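Long-range contacts in importin subunit beta-1 (Saccharomyces cerevisiae, PDB 3ND2), which carries proteins into the nucleus together with importin alpha, the subunit that binds the classical nuclear localization signal of the cargo: residues Glu164-Gln169 with Leu209-Asn214; Thr193-Arg198 with Asp237-Ala242; Val403-Tyr408 with Asp440-Ser445; Ile461-His466 with Ile504-Arg509. All blocks are in the same frame, centred on the assembly; numbering follows the deposited sequence.

Contact 1. Residues Glu164-Gln169 with Leu209-Asn214; sequences ESADPQ and LIFIKN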
loop_
_atom_site.group_PDB
_atom_site.type_symbol
_atom_site.label_atom_id
_atom_site.label_comp_id
_atom_site.label_asym_id
_atom_site.label_seq_id
_atom_site.Cartn_x
_atom_site.Cartn_y
_atom_site.Cartn_z
ATOM N N GLU A 164 -6.216 10.518 16.270
ATOM C CA GLU A 164 -6.338 9.636 15.102
ATOM C C GLU A 164 -7.090 10.286 13.944
ATOM O O GLU A 164 -6.548 10.408 12.846
ATOM C CB GLU A 164 -7.046 8.333 15.465
ATOM C CG GLU A 164 -6.280 7.400 16.367
ATOM C CD GLU A 164 -7.154 6.269 16.892
ATOM O OE1 GLU A 164 -6.916 5.800 18.032
ATOM O OE2 GLU A 164 -8.095 5.859 16.178
ATOM N N SER A 165 -8.332 10.700 14.196
ATOM C CA SER A 165 -9.226 11.186 13.134
ATOM C C SER A 165 -8.827 12.538 12.524
ATOM O O SER A 165 -9.124 12.804 11.355
ATOM C CB SER A 165 -10.693 11.191 13.596
ATOM O OG SER A 165 -10.907 12.030 14.710
ATOM N N ALA A 166 -8.142 13.372 13.304
ATOM C CA ALA A 166 -7.620 14.645 12.806
ATOM C C ALA A 166 -6.666 14.477 11.624
ATOM O O ALA A 166 -5.871 13.530 11.578
ATOM C CB ALA A 166 -6.927 15.388 13.911
ATOM N N ASP A 167 -6.765 15.398 10.670
ATOM C CA ASP A 167 -5.792 15.510 9.591
ATOM C C ASP A 167 -4.394 15.619 10.198
ATOM O O ASP A 167 -4.187 16.435 11.103
ATOM C CB ASP A 167 -6.093 16.747 8.748
ATOM C CG ASP A 167 -5.399 16.724 7.403
ATOM O OD1 ASP A 167 -4.146 16.716 7.354
ATOM O OD2 ASP A 167 -6.120 16.729 6.388
ATOM N N PRO A 168 -3.440 14.789 9.722
ATOM C CA PRO A 168 -2.087 14.720 10.300
ATOM C C PRO A 168 -1.286 16.022 10.207
ATOM O O PRO A 168 -0.285 16.180 10.909
ATOM C CB PRO A 168 -1.401 13.619 9.471
ATOM C CG PRO A 168 -2.517 12.837 8.846
ATOM C CD PRO A 168 -3.601 13.840 8.604
ATOM N N GLN A 169 -1.731 16.938 9.353
ATOM C CA GLN A 169 -1.054 18.214 9.143
ATOM C C GLN A 169 -1.858 19.379 9.742
ATOM O O GLN A 169 -1.539 20.550 9.506
ATOM C CB GLN A 169 -0.819 18.430 7.640
ATOM C CG GLN A 169 0.259 19.458 7.280
ATOM C CD GLN A 169 1.673 18.892 7.328
ATOM O OE1 GLN A 169 1.938 17.792 6.836
ATOM N NE2 GLN A 169 2.594 19.658 7.907
ATOM N N LEU A 209 1.486 12.012 19.141
ATOM C CA LEU A 209 2.901 12.381 18.989
ATOM C C LEU A 209 3.230 13.411 17.918
ATOM O O LEU A 209 4.102 14.253 18.111
ATOM C CB LEU A 209 3.762 11.129 18.810
ATOM C CG LEU A 209 4.013 10.302 20.072
ATOM C CD1 LEU A 209 4.838 9.076 19.721
ATOM C CD2 LEU A 209 4.706 11.112 21.155
ATOM N N ILE A 210 2.523 13.339 16.800
ATOM C CA ILE A 210 2.681 14.262 15.675
ATOM C C ILE A 210 2.253 15.683 16.031
ATOM O O ILE A 210 2.795 16.655 15.503
ATOM C CB ILE A 210 1.893 13.727 14.456
ATOM C CG1 ILE A 210 2.765 12.757 13.668
ATOM C CG2 ILE A 210 1.398 14.858 13.542
ATOM C CD1 ILE A 210 1.996 11.612 13.052
ATOM N N PHE A 211 1.295 15.797 16.945
ATOM C CA PHE A 211 0.710 17.090 17.294
ATOM C C PHE A 211 1.439 17.770 18.457
ATOM O O PHE A 211 1.214 18.946 18.724
ATOM C CB PHE A 211 -0.802 16.943 17.566
ATOM C CG PHE A 211 -1.542 16.235 16.464
ATOM C CD1 PHE A 211 -1.804 16.878 15.251
ATOM C CD2 PHE A 211 -1.957 14.913 16.617
ATOM C CE1 PHE A 211 -2.475 16.217 14.212
ATOM C CE2 PHE A 211 -2.627 14.250 15.584
ATOM C CZ PHE A 211 -2.881 14.904 14.381
ATOM N N ILE A 212 2.328 17.030 19.123
ATOM C CA ILE A 212 3.065 17.537 20.294
ATOM C C ILE A 212 4.532 17.942 20.018
ATOM O O ILE A 212 5.362 17.963 20.935
ATOM C CB ILE A 212 2.976 16.557 21.521
ATOM C CG1 ILE A 212 3.800 15.285 21.290
ATOM C CG2 ILE A 212 1.516 16.243 21.872
ATOM C CD1 ILE A 212 4.153 14.536 22.553
ATOM N N LYS A 213 4.842 18.285 18.766
ATOM C CA LYS A 213 6.211 18.659 18.364
ATOM C C LYS A 213 6.755 19.915 19.061
ATOM O O LYS A 213 7.964 20.043 19.250
ATOM C CB LYS A 213 6.308 18.822 16.841
ATOM C CG LYS A 213 5.127 19.565 16.230
ATOM C CD LYS A 213 5.258 19.755 14.722
ATOM C CE LYS A 213 4.030 20.503 14.177
ATOM N NZ LYS A 213 4.317 21.181 12.881
ATOM N N ASN A 214 5.864 20.834 19.427
ATOM C CA ASN A 214 6.247 22.054 20.140
ATOM C C ASN A 214 6.679 21.819 21.583
ATOM O O ASN A 214 7.566 22.511 22.082
ATOM C CB ASN A 214 5.120 23.078 20.093
ATOM C CG ASN A 214 4.977 23.696 18.735
ATOM O OD1 ASN A 214 5.973 23.972 18.060
ATOM N ND2 ASN A 214 3.740 23.912 18.310
#
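Phe211 and Ile210 lean against the turn formed by Ala166, Asp167 and Pro168 in a surface contact, van der Waals in kind, between two links that connect helices: one leaves helix 149-165, the other follows helix 195-208. No hydrogen bond passes between the two segments. The outer rim of the Phe211 ring touches three consecutive residues. Its CZ stands 4.1 Å from CB of Ala166, while CE1 lies 3.6 Å from the carbonyl O of Asp167, which comes in at the ring edge near the ring plane, where the weakly positive C-H groups should suit it. The same CE1 meets Pro168 O obliquely at 4.0 Å. With CG anti to its own carbonyl carbon (chi1 -52°), the ring is carried over to the opposing turn. Ile210 backs it up: its CG2 sits above the centre of one ring face and also reaches Pro168 O at 3.4 Å. These links belong to a HEAT-repeat solenoid, helix 149-165 falling largely in HEAT 4 and helix 195-208 in HEAT 5. The bend carrying these carbonyls contains an Asx turn, in which Asp167 OD1 uses its anti lone pair to accept from Gln169 N at 3.1 Å, a nearly straight bond (165°) that spans Pro168. A serine in place of Phe211 would probably cost Ala166 its apolar contact across the two segments and open a gap under the Ile210 methyl. From helix 172-175, Leu173 touches both Ala166 and Phe211, and Ser170 in the intervening loop also packs on the ring.

Contact 2. Residues Thr193-Arg198 with Asp237-Ala242; sequences TSKAVR and DIEVQA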
loop_
_atom_site.group_PDB
_atom_site.type_symbol
_atom_site.label_atom_id
_atom_site.label_comp_id
_atom_site.label_asym_id
_atom_site.label_seq_id
_atom_site.Cartn_x
_atom_site.Cartn_y
_atom_site.Cartn_z
ATOM N N THR A 193 -3.372 4.196 39.801
ATOM C CA THR A 193 -3.858 2.875 40.231
ATOM C C THR A 193 -4.292 1.938 39.103
ATOM O O THR A 193 -4.093 0.724 39.190
ATOM C CB THR A 193 -5.071 3.055 41.206
ATOM O OG1 THR A 193 -4.596 3.441 42.495
ATOM C CG2 THR A 193 -5.912 1.776 41.349
ATOM N N SER A 194 -4.897 2.492 38.058
ATOM C CA SER A 194 -5.537 1.663 37.041
ATOM C C SER A 194 -4.634 1.318 35.856
ATOM O O SER A 194 -4.045 2.200 35.227
ATOM C CB SER A 194 -6.821 2.330 36.555
ATOM O OG SER A 194 -7.610 1.416 35.822
ATOM N N LYS A 195 -4.543 0.025 35.550
ATOM C CA LYS A 195 -3.845 -0.427 34.358
ATOM C C LYS A 195 -4.604 0.001 33.094
ATOM O O LYS A 195 -3.989 0.259 32.050
ATOM C CB LYS A 195 -3.630 -1.950 34.390
ATOM C CG LYS A 195 -4.727 -2.768 33.720
ATOM C CD LYS A 195 -4.363 -4.241 33.640
ATOM C CE LYS A 195 -4.683 -4.817 32.257
ATOM N NZ LYS A 195 -4.189 -6.223 32.102
ATOM N N ALA A 196 -5.932 0.075 33.204
ATOM C CA ALA A 196 -6.807 0.494 32.104
ATOM C C ALA A 196 -6.623 1.968 31.746
ATOM O O ALA A 196 -6.663 2.324 30.568
ATOM C CB ALA A 196 -8.263 0.209 32.446
ATOM N N VAL A 197 -6.417 2.814 32.755
ATOM C CA VAL A 197 -6.179 4.244 32.548
ATOM C C VAL A 197 -4.795 4.487 31.949
ATOM O O VAL A 197 -4.655 5.265 31.005
ATOM C CB VAL A 197 -6.367 5.070 33.865
ATOM C CG1 VAL A 197 -5.792 6.475 33.726
ATOM C CG2 VAL A 197 -7.840 5.140 34.258
ATOM N N ARG A 198 -3.778 3.819 32.494
ATOM C CA ARG A 198 -2.411 3.897 31.957
ATOM C C ARG A 198 -2.318 3.449 30.495
ATOM O O ARG A 198 -1.712 4.140 29.680
ATOM C CB ARG A 198 -1.416 3.101 32.819
ATOM C CG ARG A 198 -1.201 3.667 34.216
ATOM C CD ARG A 198 0.056 3.099 34.845
ATOM N NE ARG A 198 1.217 3.968 34.646
ATOM C CZ ARG A 198 2.464 3.663 35.005
ATOM N NH1 ARG A 198 2.737 2.491 35.572
ATOM N NH2 ARG A 198 3.447 4.533 34.789
ATOM N N ASP A 237 1.995 -4.565 35.179
ATOM C CA ASP A 237 1.147 -5.048 34.091
ATOM C C ASP A 237 1.936 -5.078 32.796
ATOM O O ASP A 237 2.528 -4.077 32.387
ATOM C CB ASP A 237 -0.145 -4.245 33.906
ATOM C CG ASP A 237 -0.995 -4.783 32.746
ATOM O OD1 ASP A 237 -1.449 -3.976 31.907
ATOM O OD2 ASP A 237 -1.184 -6.021 32.647
ATOM N N ILE A 238 1.925 -6.241 32.158
ATOM C CA ILE A 238 2.744 -6.475 30.980
ATOM C C ILE A 238 2.193 -5.829 29.698
ATOM O O ILE A 238 2.949 -5.560 28.769
ATOM C CB ILE A 238 3.079 -7.967 30.837
ATOM C CG1 ILE A 238 4.553 -8.123 30.488
ATOM C CG2 ILE A 238 2.157 -8.668 29.858
ATOM C CD1 ILE A 238 5.272 -9.113 31.372
ATOM N N GLU A 239 0.891 -5.550 29.676
ATOM C CA GLU A 239 0.283 -4.735 28.625
ATOM C C GLU A 239 0.712 -3.266 28.671
ATOM O O GLU A 239 0.804 -2.613 27.632
ATOM C CB GLU A 239 -1.242 -4.801 28.696
ATOM C CG GLU A 239 -1.879 -5.602 27.588
ATOM C CD GLU A 239 -2.555 -6.865 28.080
ATOM O OE1 GLU A 239 -3.810 -6.872 28.125
ATOM O OE2 GLU A 239 -1.845 -7.845 28.410
ATOM N N VAL A 240 0.947 -2.748 29.878
ATOM C CA VAL A 240 1.413 -1.378 30.065
ATOM C C VAL A 240 2.871 -1.281 29.618
ATOM O O VAL A 240 3.267 -0.313 28.975
ATOM C CB VAL A 240 1.202 -0.894 31.538
ATOM C CG1 VAL A 240 1.916 0.436 31.824
ATOM C CG2 VAL A 240 -0.280 -0.759 31.826
ATOM N N GLN A 241 3.652 -2.302 29.949
ATOM C CA GLN A 241 5.033 -2.420 29.499
ATOM C C GLN A 241 5.182 -2.326 27.970
ATOM O O GLN A 241 5.998 -1.549 27.472
ATOM C CB GLN A 241 5.607 -3.759 29.940
ATOM C CG GLN A 241 5.846 -3.951 31.412
ATOM C CD GLN A 241 6.635 -5.234 31.667
ATOM O OE1 GLN A 241 7.611 -5.524 30.971
ATOM N NE2 GLN A 241 6.205 -6.012 32.651
ATOM N N ALA A 242 4.410 -3.130 27.238
ATOM C CA ALA A 242 4.473 -3.146 25.769
ATOM C C ALA A 242 4.067 -1.799 25.165
ATOM O O ALA A 242 4.714 -1.306 24.236
ATOM C CB ALA A 242 3.619 -4.281 25.194
#
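Lys195 and Asp237, and one turn further on Arg198 and Val240, bring the first turns of helices 195-208 and 238-255 side by side in the same direction, each pair of CA atoms 6.8 Å apart. The polar part of the contact is a salt bridge, Lys195 NZ to Asp237 OD2 at 3.1 Å, with the ammonium group above the carboxylate plane (46° out of it). The two side chains cross at about a right angle, and the lysine also lays its CD 3.4 Å from Asp237 OD1. Glu239 OE1 adds a second negative charge 4.0 Å from Lys195 NZ, too far for a salt bridge but likely to favour the ammonium. CG of Asp237, anti to the backbone N (chi1 180°), brings its carboxylate to the lysine while OD1 weakly caps the helix by accepting from Val240 N. Were this aspartate an alanine, Lys195 would probably lose its closest counter-charge in the contact, and the helix start its weak cap. One turn into the helix, Val240 CG2 packs 3.9 Å from Lys195 O and 4.1 Å from Arg198 CB, and its CG1 lies over one face of the Arg198 guanidinium, whose NH2 is bonded to Ala188 O. Ser194 OG weakly caps helix 195-208 through Ala196 N, two residues on. Paired N-capped helix starts here join HEAT 5 to HEAT 6, the helix-on-helix stacking by which a HEAT solenoid is built.

Contact 3. Residues Val403-Tyr408 with Asp440-Ser445; sequences VQRTYY and DSVAES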
loop_
_atom_site.group_PDB
_atom_site.type_symbol
_atom_site.label_atom_id
_atom_site.label_comp_id
_atom_site.label_asym_id
_atom_site.label_seq_id
_atom_site.Cartn_x
_atom_site.Cartn_y
_atom_site.Cartn_z
ATOM N N VAL A 403 31.851 -8.727 -2.255
ATOM C CA VAL A 403 32.980 -9.648 -2.102
ATOM C C VAL A 403 32.785 -10.570 -0.899
ATOM O O VAL A 403 33.036 -11.768 -1.000
ATOM C CB VAL A 403 34.329 -8.892 -2.053
ATOM C CG1 VAL A 403 35.424 -9.731 -1.410
ATOM C CG2 VAL A 403 34.736 -8.465 -3.451
ATOM N N GLN A 404 32.306 -10.020 0.217
ATOM C CA GLN A 404 31.986 -10.816 1.409
ATOM C C GLN A 404 30.818 -11.791 1.178
ATOM O O GLN A 404 30.930 -12.982 1.472
ATOM C CB GLN A 404 31.662 -9.914 2.597
ATOM C CG GLN A 404 32.727 -8.863 2.928
ATOM C CD GLN A 404 34.008 -9.439 3.512
ATOM O OE1 GLN A 404 34.012 -10.518 4.115
ATOM N NE2 GLN A 404 35.111 -8.711 3.326
ATOM N N ARG A 405 29.701 -11.285 0.654
ATOM C CA ARG A 405 28.519 -12.121 0.428
ATOM C C ARG A 405 28.790 -13.281 -0.534
ATOM O O ARG A 405 28.385 -14.411 -0.259
ATOM C CB ARG A 405 27.309 -11.276 -0.001
ATOM C CG ARG A 405 26.793 -10.375 1.126
ATOM C CD ARG A 405 25.602 -9.524 0.713
ATOM N NE ARG A 405 25.971 -8.365 -0.104
ATOM C CZ ARG A 405 25.681 -8.223 -1.398
ATOM N NH1 ARG A 405 25.020 -9.167 -2.048
ATOM N NH2 ARG A 405 26.056 -7.133 -2.052
ATOM N N THR A 406 29.489 -12.999 -1.635
ATOM C CA THR A 406 29.882 -14.021 -2.619
ATOM C C THR A 406 30.785 -15.102 -2.008
ATOM O O THR A 406 30.616 -16.286 -2.286
ATOM C CB THR A 406 30.598 -13.377 -3.843
ATOM O OG1 THR A 406 29.708 -12.465 -4.496
ATOM C CG2 THR A 406 31.057 -14.416 -4.847
ATOM N N TYR A 407 31.747 -14.689 -1.185
ATOM C CA TYR A 407 32.602 -15.633 -0.488
ATOM C C TYR A 407 31.815 -16.544 0.465
ATOM O O TYR A 407 31.971 -17.773 0.420
ATOM C CB TYR A 407 33.720 -14.916 0.271
ATOM C CG TYR A 407 34.590 -15.883 1.037
ATOM C CD1 TYR A 407 35.646 -16.560 0.406
ATOM C CD2 TYR A 407 34.337 -16.156 2.382
ATOM C CE1 TYR A 407 36.431 -17.463 1.106
ATOM C CE2 TYR A 407 35.120 -17.058 3.085
ATOM C CZ TYR A 407 36.164 -17.700 2.448
ATOM O OH TYR A 407 36.930 -18.588 3.164
ATOM N N TYR A 408 30.980 -15.956 1.320
ATOM C CA TYR A 408 30.232 -16.754 2.285
ATOM C C TYR A 408 29.115 -17.611 1.663
ATOM O O TYR A 408 28.843 -18.704 2.155
ATOM C CB TYR A 408 29.806 -15.932 3.519
ATOM C CG TYR A 408 31.014 -15.525 4.365
ATOM C CD1 TYR A 408 31.767 -16.503 5.038
ATOM C CD2 TYR A 408 31.435 -14.184 4.451
ATOM C CE1 TYR A 408 32.884 -16.181 5.776
ATOM C CE2 TYR A 408 32.568 -13.837 5.212
ATOM C CZ TYR A 408 33.288 -14.856 5.869
ATOM O OH TYR A 408 34.405 -14.588 6.630
ATOM N N ASP A 440 18.192 -13.735 -5.087
ATOM C CA ASP A 440 17.678 -12.388 -5.298
ATOM C C ASP A 440 18.746 -11.323 -5.086
ATOM O O ASP A 440 18.782 -10.320 -5.805
ATOM C CB ASP A 440 16.499 -12.117 -4.368
ATOM C CG ASP A 440 15.550 -11.075 -4.917
ATOM O OD1 ASP A 440 15.050 -11.253 -6.056
ATOM O OD2 ASP A 440 15.285 -10.083 -4.201
ATOM N N SER A 441 19.615 -11.536 -4.104
ATOM C CA SER A 441 20.596 -10.511 -3.745
ATOM C C SER A 441 22.016 -10.793 -4.233
ATOM O O SER A 441 22.759 -9.856 -4.513
ATOM C CB SER A 441 20.578 -10.235 -2.238
ATOM O OG SER A 441 19.304 -9.783 -1.816
ATOM N N VAL A 442 22.394 -12.067 -4.331
ATOM C CA VAL A 442 23.733 -12.432 -4.819
ATOM C C VAL A 442 23.639 -13.544 -5.869
ATOM O O VAL A 442 24.118 -14.661 -5.655
ATOM C CB VAL A 442 24.714 -12.849 -3.665
ATOM C CG1 VAL A 442 26.094 -12.264 -3.904
ATOM C CG2 VAL A 442 24.206 -12.407 -2.297
ATOM N N ALA A 443 23.006 -13.232 -6.999
ATOM C CA ALA A 443 22.798 -14.200 -8.090
ATOM C C ALA A 443 24.082 -14.570 -8.825
ATOM O O ALA A 443 24.196 -15.676 -9.350
ATOM C CB ALA A 443 21.765 -13.677 -9.079
ATOM N N GLU A 444 25.036 -13.641 -8.864
ATOM C CA GLU A 444 26.332 -13.860 -9.523
ATOM C C GLU A 444 27.165 -14.939 -8.809
ATOM O O GLU A 444 27.983 -15.617 -9.440
ATOM C CB GLU A 444 27.149 -12.556 -9.608
ATOM C CG GLU A 444 26.356 -11.284 -9.926
ATOM C CD GLU A 444 25.825 -10.572 -8.675
ATOM O OE1 GLU A 444 26.593 -10.405 -7.696
ATOM O OE2 GLU A 444 24.639 -10.168 -8.680
ATOM N N SER A 445 26.944 -15.084 -7.499
ATOM C CA SER A 445 27.655 -16.062 -6.667
ATOM C C SER A 445 27.213 -17.511 -6.907
ATOM O O SER A 445 27.902 -18.447 -6.485
ATOM C CB SER A 445 27.546 -15.702 -5.176
ATOM O OG SER A 445 26.204 -15.702 -4.724
#
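Arg405 is the first residue of 403-408 to meet 440-445. Its chain is bent at chi3 (-77°), which turns the guanidinium so that its edge meets Val442, and CG2 of that valine lies 3.3 Å from Arg405 NH1, near the plane of the flat group. NH1 also makes a weak hydrogen bond, 3.4 Å long and well off straight (132°), to the carbonyl O of Ser441, close to the end of helix 425-441. The firmer hold on the group is Arg405 NE on Pro400 O. Thr406 comes next, where the backbones draw closest, its CA 5.1 Å from that of Ser445. Its methyl CG2 packs 3.8 Å from Ser445 CB, while OG1, hydrogen-bonded to Lys402 O in its own helix, turns its flank to Val442 CG1 at 3.7 Å. Val442 thus sits between the arginine and the threonine just where the chain leaves helical geometry. Beside the contact, Lys402 and Glu444 form a salt bridge. Packing the early turns of helix 402-418 on the residues that end and follow helix 425-441 joins the two helices of the HEAT 10 hairpin at the end away from their connection, in the antiparallel pair that defines a HEAT repeat.

Contact 4. Residues Ile461-His466 with Ile504-Arg509; sequences IGLQDH and IGAANR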
loop_
_atom_site.group_PDB
_atom_site.type_symbol
_atom_site.label_atom_id
_atom_site.label_comp_id
_atom_site.label_asym_id
_atom_site.label_seq_id
_atom_site.Cartn_x
_atom_site.Cartn_y
_atom_site.Cartn_z
ATOM N N ILE A 461 12.873 -30.421 -5.211
ATOM C CA ILE A 461 12.540 -31.195 -4.013
ATOM C C ILE A 461 11.476 -30.477 -3.161
ATOM O O ILE A 461 10.471 -31.085 -2.793
ATOM C CB ILE A 461 13.771 -31.503 -3.106
ATOM C CG1 ILE A 461 14.981 -32.042 -3.889
ATOM C CG2 ILE A 461 13.377 -32.445 -1.968
ATOM C CD1 ILE A 461 14.783 -33.388 -4.557
ATOM N N GLY A 462 11.699 -29.196 -2.859
ATOM C CA GLY A 462 10.755 -28.393 -2.071
ATOM C C GLY A 462 9.349 -28.177 -2.628
ATOM O O GLY A 462 8.392 -28.074 -1.873
ATOM N N LEU A 463 9.224 -28.090 -3.944
ATOM C CA LEU A 463 7.913 -28.037 -4.611
ATOM C C LEU A 463 7.066 -29.298 -4.421
ATOM O O LEU A 463 5.854 -29.282 -4.648
ATOM C CB LEU A 463 8.090 -27.796 -6.108
ATOM C CG LEU A 463 8.368 -26.380 -6.611
ATOM C CD1 LEU A 463 8.461 -26.422 -8.132
ATOM C CD2 LEU A 463 7.306 -25.374 -6.153
ATOM N N GLN A 464 7.708 -30.387 -4.017
ATOM C CA GLN A 464 7.037 -31.669 -3.831
ATOM C C GLN A 464 6.827 -31.957 -2.348
ATOM O O GLN A 464 6.257 -32.990 -1.977
ATOM C CB GLN A 464 7.855 -32.786 -4.475
ATOM C CG GLN A 464 7.763 -32.815 -5.981
ATOM C CD GLN A 464 8.391 -34.058 -6.572
ATOM O OE1 GLN A 464 9.609 -34.200 -6.606
ATOM N NE2 GLN A 464 7.561 -34.966 -7.035
ATOM N N ASP A 465 7.286 -31.022 -1.521
ATOM C CA ASP A 465 7.221 -31.122 -0.075
ATOM C C ASP A 465 5.934 -30.470 0.446
ATOM O O ASP A 465 5.003 -30.220 -0.319
ATOM C CB ASP A 465 8.451 -30.428 0.512
ATOM C CG ASP A 465 8.913 -31.047 1.813
ATOM O OD1 ASP A 465 8.264 -30.834 2.861
ATOM O OD2 ASP A 465 9.950 -31.730 1.789
ATOM N N HIS A 466 5.895 -30.191 1.745
ATOM C CA HIS A 466 4.753 -29.560 2.404
ATOM C C HIS A 466 4.459 -28.212 1.741
ATOM O O HIS A 466 5.392 -27.547 1.283
ATOM C CB HIS A 466 5.092 -29.389 3.891
ATOM C CG HIS A 466 3.966 -28.873 4.735
ATOM N ND1 HIS A 466 3.708 -27.527 4.892
ATOM C CD2 HIS A 466 3.056 -29.521 5.499
ATOM C CE1 HIS A 466 2.671 -27.369 5.696
ATOM N NE2 HIS A 466 2.260 -28.564 6.081
ATOM N N ILE A 504 4.273 -27.038 -12.692
ATOM C CA ILE A 504 3.004 -27.614 -13.174
ATOM C C ILE A 504 2.483 -28.693 -12.219
ATOM O O ILE A 504 1.297 -28.699 -11.879
ATOM C CB ILE A 504 3.120 -28.163 -14.616
ATOM C CG1 ILE A 504 3.122 -27.013 -15.622
ATOM C CG2 ILE A 504 1.973 -29.143 -14.929
ATOM C CD1 ILE A 504 3.417 -27.442 -17.077
ATOM N N GLY A 505 3.367 -29.593 -11.793
ATOM C CA GLY A 505 3.080 -30.513 -10.690
ATOM C C GLY A 505 2.544 -29.803 -9.454
ATOM O O GLY A 505 1.535 -30.219 -8.897
ATOM N N ALA A 506 3.211 -28.723 -9.035
ATOM C CA ALA A 506 2.799 -27.929 -7.865
ATOM C C ALA A 506 1.490 -27.160 -8.058
ATOM O O ALA A 506 0.701 -27.029 -7.130
ATOM C CB ALA A 506 3.900 -26.982 -7.470
ATOM N N ALA A 507 1.261 -26.637 -9.258
ATOM C CA ALA A 507 0.019 -25.924 -9.563
ATOM C C ALA A 507 -1.169 -26.884 -9.560
ATOM O O ALA A 507 -2.325 -26.452 -9.471
ATOM C CB ALA A 507 0.128 -25.204 -10.903
ATOM N N ASN A 508 -0.858 -28.181 -9.644
ATOM C CA ASN A 508 -1.831 -29.276 -9.693
ATOM C C ASN A 508 -2.238 -29.873 -8.349
ATOM O O ASN A 508 -2.969 -30.864 -8.330
ATOM C CB ASN A 508 -1.282 -30.437 -10.547
ATOM C CG ASN A 508 -1.835 -30.456 -11.954
ATOM O OD1 ASN A 508 -2.809 -29.773 -12.267
ATOM N ND2 ASN A 508 -1.217 -31.255 -12.813
ATOM N N ARG A 509 -1.756 -29.333 -7.233
ATOM C CA ARG A 509 -2.153 -29.897 -5.936
ATOM C C ARG A 509 -3.639 -29.716 -5.680
ATOM O O ARG A 509 -4.299 -28.948 -6.382
ATOM C CB ARG A 509 -1.278 -29.445 -4.746
ATOM C CG ARG A 509 -0.887 -27.980 -4.651
ATOM C CD ARG A 509 0.555 -27.848 -4.080
ATOM N NE ARG A 509 0.724 -28.501 -2.775
ATOM C CZ ARG A 509 1.870 -28.998 -2.295
ATOM N NH1 ARG A 509 3.005 -28.949 -2.992
ATOM N NH2 ARG A 509 1.875 -29.565 -1.097
#
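Arg509, just past the end of helix 496-507, reaches to the backbone carbonyls of the turn at Leu463-Asp465. Its NH2 donates to Asp465 O at 3.3 Å, a fairly straight bond (160°) that lies both in the carbonyl plane and in the plane of the guanidinium. NH1 stands 3.3 Å from Leu463 O, which likewise meets the edge of the flat group, so two carbonyl oxygens face one positive end. CG of Arg509 lies between its backbone N and carbonyl carbon (chi1 43°), and further bends at chi2 and chi3 bring the guanidinium round to them. Next to this polar pairing, Leu463 CD2 touches Ala506 CB at 4.0 Å, where the two backbones run nearest. The contact joins HEAT 11 to HEAT 12, at the ends of helices 452-462 and 496-507. Both carbonyls belong to a type I beta turn, Gly462 to Asp465, with Asp465 N bonded to Gly462 O at 3.2 Å. Asp465 OD1 then takes the backbone N of His466 at 2.7 Å, and OD2 forms a salt bridge with Lys428, which together probably fix the rotation of the Asp465 carboxylate. His466 is the N-cap of helix 467-484, its ND1 bonded to Lys468 N and its NE2 to Glu341. Pro467 and Ala470 of that helix pack on the Arg509 chain, and Ser474 and Ile477 on Leu463.

How the contacts relate
Followed from the N terminus, contact 1 opens at 164-169, but before it closes at 209-214 contact 2 has opened at 193-198, to close at 237-242. These two loops cross, their segments alternating, with centres 24 Å apart: contact 1 joins the links that follow HEAT 4 and HEAT 5, and contact 2 joins HEAT 5 to HEAT 6. Contacts 3 and 4 come later, in series. Contact 3 brings the start of HEAT 10 against its end and the residues just after it; contact 4 then opens at 461-466 and spans HEAT 11 to HEAT 12, its centre 28 Å from that of contact 3. Contacts 1 and 4 lie on opposite sides of the chain's centre, and no contact touches another.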